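Local coordinates for Kcn28 (Kitasatospora, PDB 6J32), which is a two-domain protein of the GT-B structural class, related through its C-terminal region to the erythromycin biosynthesis protein CIII family, at residues B[109-114]-B[130-135]. Sequence-based numbering, arbitrary orientation.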
loop_
_atom_site.group_PDB
_atom_site.type_symbol
_atom_site.label_atom_id
_atom_site.label_comp_id
_atom_site.label_asym_id
_atom_site.label_seq_id
_atom_site.Cartn_x
_atom_site.Cartn_y
_atom_site.Cartn_z
ATOM N N TYR B 109 -24.084 -6.563 3.643
ATOM C CA TYR B 109 -22.901 -6.958 2.900
ATOM C C TYR B 109 -23.129 -6.832 1.404
ATOM O O TYR B 109 -24.177 -7.224 0.885
ATOM C CB TYR B 109 -22.475 -8.397 3.253
ATOM C CG TYR B 109 -23.464 -9.486 2.879
ATOM C CD1 TYR B 109 -24.513 -9.823 3.723
ATOM C CD2 TYR B 109 -23.333 -10.190 1.689
ATOM C CE1 TYR B 109 -25.409 -10.823 3.387
ATOM C CE2 TYR B 109 -24.223 -11.186 1.345
ATOM C CZ TYR B 109 -25.260 -11.500 2.196
ATOM O OH TYR B 109 -26.151 -12.496 1.849
ATOM N N ASP B 110 -22.123 -6.293 0.721
ATOM C CA ASP B 110 -22.085 -6.268 -0.731
ATOM C C ASP B 110 -22.039 -7.696 -1.272
ATOM O O ASP B 110 -21.702 -8.646 -0.559
ATOM C CB ASP B 110 -20.855 -5.479 -1.185
ATOM C CG ASP B 110 -20.687 -5.455 -2.685
ATOM O OD1 ASP B 110 -21.381 -4.665 -3.360
ATOM O OD2 ASP B 110 -19.860 -6.246 -3.185
ATOM N N VAL B 111 -22.391 -7.847 -2.555
ATOM C CA VAL B 111 -22.420 -9.173 -3.168
ATOM C C VAL B 111 -21.057 -9.854 -3.081
ATOM O O VAL B 111 -20.977 -11.087 -2.999
ATOM C CB VAL B 111 -22.906 -9.085 -4.628
ATOM C CG1 VAL B 111 -24.404 -8.820 -4.679
ATOM C CG2 VAL B 111 -22.151 -7.996 -5.374
ATOM N N LEU B 112 -19.971 -9.083 -3.085
ATOM C CA LEU B 112 -18.636 -9.660 -2.996
ATOM C C LEU B 112 -18.147 -9.823 -1.563
ATOM O O LEU B 112 -17.033 -10.309 -1.362
ATOM C CB LEU B 112 -17.624 -8.808 -3.775
ATOM C CG LEU B 112 -17.711 -8.805 -5.303
ATOM C CD1 LEU B 112 -16.568 -7.999 -5.895
ATOM C CD2 LEU B 112 -17.710 -10.223 -5.857
ATOM N N ALA B 113 -18.948 -9.454 -0.569
ATOM C CA ALA B 113 -18.566 -9.569 0.833
ATOM C C ALA B 113 -19.438 -10.585 1.561
ATOM O O ALA B 113 -19.796 -10.402 2.726
ATOM C CB ALA B 113 -18.625 -8.216 1.529
ATOM N N TYR B 114 -19.770 -11.682 0.882
ATOM C CA TYR B 114 -20.564 -12.749 1.479
ATOM C C TYR B 114 -19.915 -13.424 2.691
ATOM O O TYR B 114 -20.642 -14.064 3.462
ATOM C CB TYR B 114 -20.916 -13.807 0.426
ATOM C CG TYR B 114 -19.737 -14.378 -0.325
ATOM C CD1 TYR B 114 -19.070 -15.508 0.141
ATOM C CD2 TYR B 114 -19.303 -13.800 -1.511
ATOM C CE1 TYR B 114 -17.996 -16.035 -0.545
ATOM C CE2 TYR B 114 -18.227 -14.318 -2.205
ATOM C CZ TYR B 114 -17.576 -15.437 -1.717
ATOM O OH TYR B 114 -16.506 -15.958 -2.413
ATOM N N ILE B 130 -26.543 -6.467 -0.198
ATOM C CA ILE B 130 -26.693 -5.206 -0.916
ATOM C C ILE B 130 -26.094 -5.400 -2.304
ATOM O O ILE B 130 -24.870 -5.415 -2.469
ATOM C CB ILE B 130 -26.022 -4.039 -0.183
ATOM C CG1 ILE B 130 -26.486 -3.961 1.273
ATOM C CG2 ILE B 130 -26.314 -2.730 -0.900
ATOM C CD1 ILE B 130 -27.943 -3.546 1.436
ATOM N N SER B 131 -26.953 -5.536 -3.314
ATOM C CA SER B 131 -26.492 -5.757 -4.680
ATOM C C SER B 131 -26.387 -4.425 -5.406
ATOM O O SER B 131 -27.407 -3.741 -5.565
ATOM C CB SER B 131 -27.441 -6.678 -5.425
ATOM O OG SER B 131 -27.012 -6.879 -6.759
ATOM N N PRO B 132 -25.199 -4.020 -5.864
ATOM C CA PRO B 132 -25.070 -2.721 -6.539
ATOM C C PRO B 132 -25.568 -2.716 -7.973
ATOM O O PRO B 132 -25.620 -1.641 -8.587
ATOM C CB PRO B 132 -23.561 -2.458 -6.479
ATOM C CG PRO B 132 -22.974 -3.831 -6.551
ATOM C CD PRO B 132 -23.899 -4.700 -5.732
ATOM N N THR B 133 -25.925 -3.873 -8.520
ATOM C CA THR B 133 -26.449 -3.977 -9.875
ATOM C C THR B 133 -27.456 -5.122 -9.899
ATOM O O THR B 133 -27.849 -5.640 -8.849
ATOM C CB THR B 133 -25.311 -4.170 -10.888
ATOM O OG1 THR B 133 -25.840 -4.120 -12.219
ATOM C CG2 THR B 133 -24.620 -5.510 -10.672
ATOM N N TRP B 134 -27.897 -5.505 -11.096
ATOM C CA TRP B 134 -28.891 -6.564 -11.194
ATOM C C TRP B 134 -28.303 -7.894 -10.741
ATOM O O TRP B 134 -27.104 -8.152 -10.879
ATOM C CB TRP B 134 -29.445 -6.687 -12.617
ATOM C CG TRP B 134 -28.433 -6.709 -13.738
ATOM C CD1 TRP B 134 -27.924 -5.628 -14.403
ATOM C CD2 TRP B 134 -27.830 -7.866 -14.334
ATOM N NE1 TRP B 134 -27.046 -6.041 -15.374
ATOM C CE2 TRP B 134 -26.966 -7.408 -15.351
ATOM C CE3 TRP B 134 -27.930 -9.242 -14.102
ATOM C CZ2 TRP B 134 -26.205 -8.278 -16.138
ATOM C CZ3 TRP B 134 -27.173 -10.109 -14.885
ATOM C CH2 TRP B 134 -26.324 -9.623 -15.892
ATOM N N VAL B 135 -29.164 -8.731 -10.166
ATOM C CA VAL B 135 -28.753 -10.032 -9.655
ATOM C C VAL B 135 -28.992 -11.085 -10.725
ATOM O O VAL B 135 -29.618 -10.811 -11.755
ATOM C CB VAL B 135 -29.504 -10.387 -8.362
ATOM C CG1 VAL B 135 -29.199 -9.371 -7.269
ATOM C CG2 VAL B 135 -31.000 -10.470 -8.628
#
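With chi1 of Val111 at -74°, CG1 lies anti to the carbonyl carbon and rests against CA and CB of Ser131. The other branch, CG2, reaches toward the ring of Pro132 and packs on it, 3.7 Å from Pro132 CD. Asp110 has its carboxylate anti to the backbone N (chi1 177°), which brings OD1 up to the CD and CG carbons of the same proline, 3.5 Å from Pro132 CD, the two side chains crossing at about a right angle. The other oxygen, OD2, accepts the backbone N-H of Leu112 (Leu112 N to Asp110 OD2 2.8 Å), approached from above the carboxylate plane; this Asx turn helps to hold the carboxylate's rotation. Strands 106-110 and 127-131 are neighbours in the parallel sheet of the N-terminal Rossmann-like domain, joined by helix 115-122 in a beta-alpha-beta unit, and the contact lies where both strands give way to loops. Here the backbones are held by a nearly straight bond from Ile130 N to Tyr109 O, 2.7 Å long. Beyond it Ile130 O receives a C-H contact from Asp110 CA at 3.4 Å and a weak, bent bond from Val111 N. On the far side of strand 127-131, Ser131 pairs through its backbone with Leu189 and Leu191, and its hydroxyl donates to Thr133 O (Ser131 OG to Thr133 O 2.6 Å), bridging Pro132 from the residue before it to the residue after it.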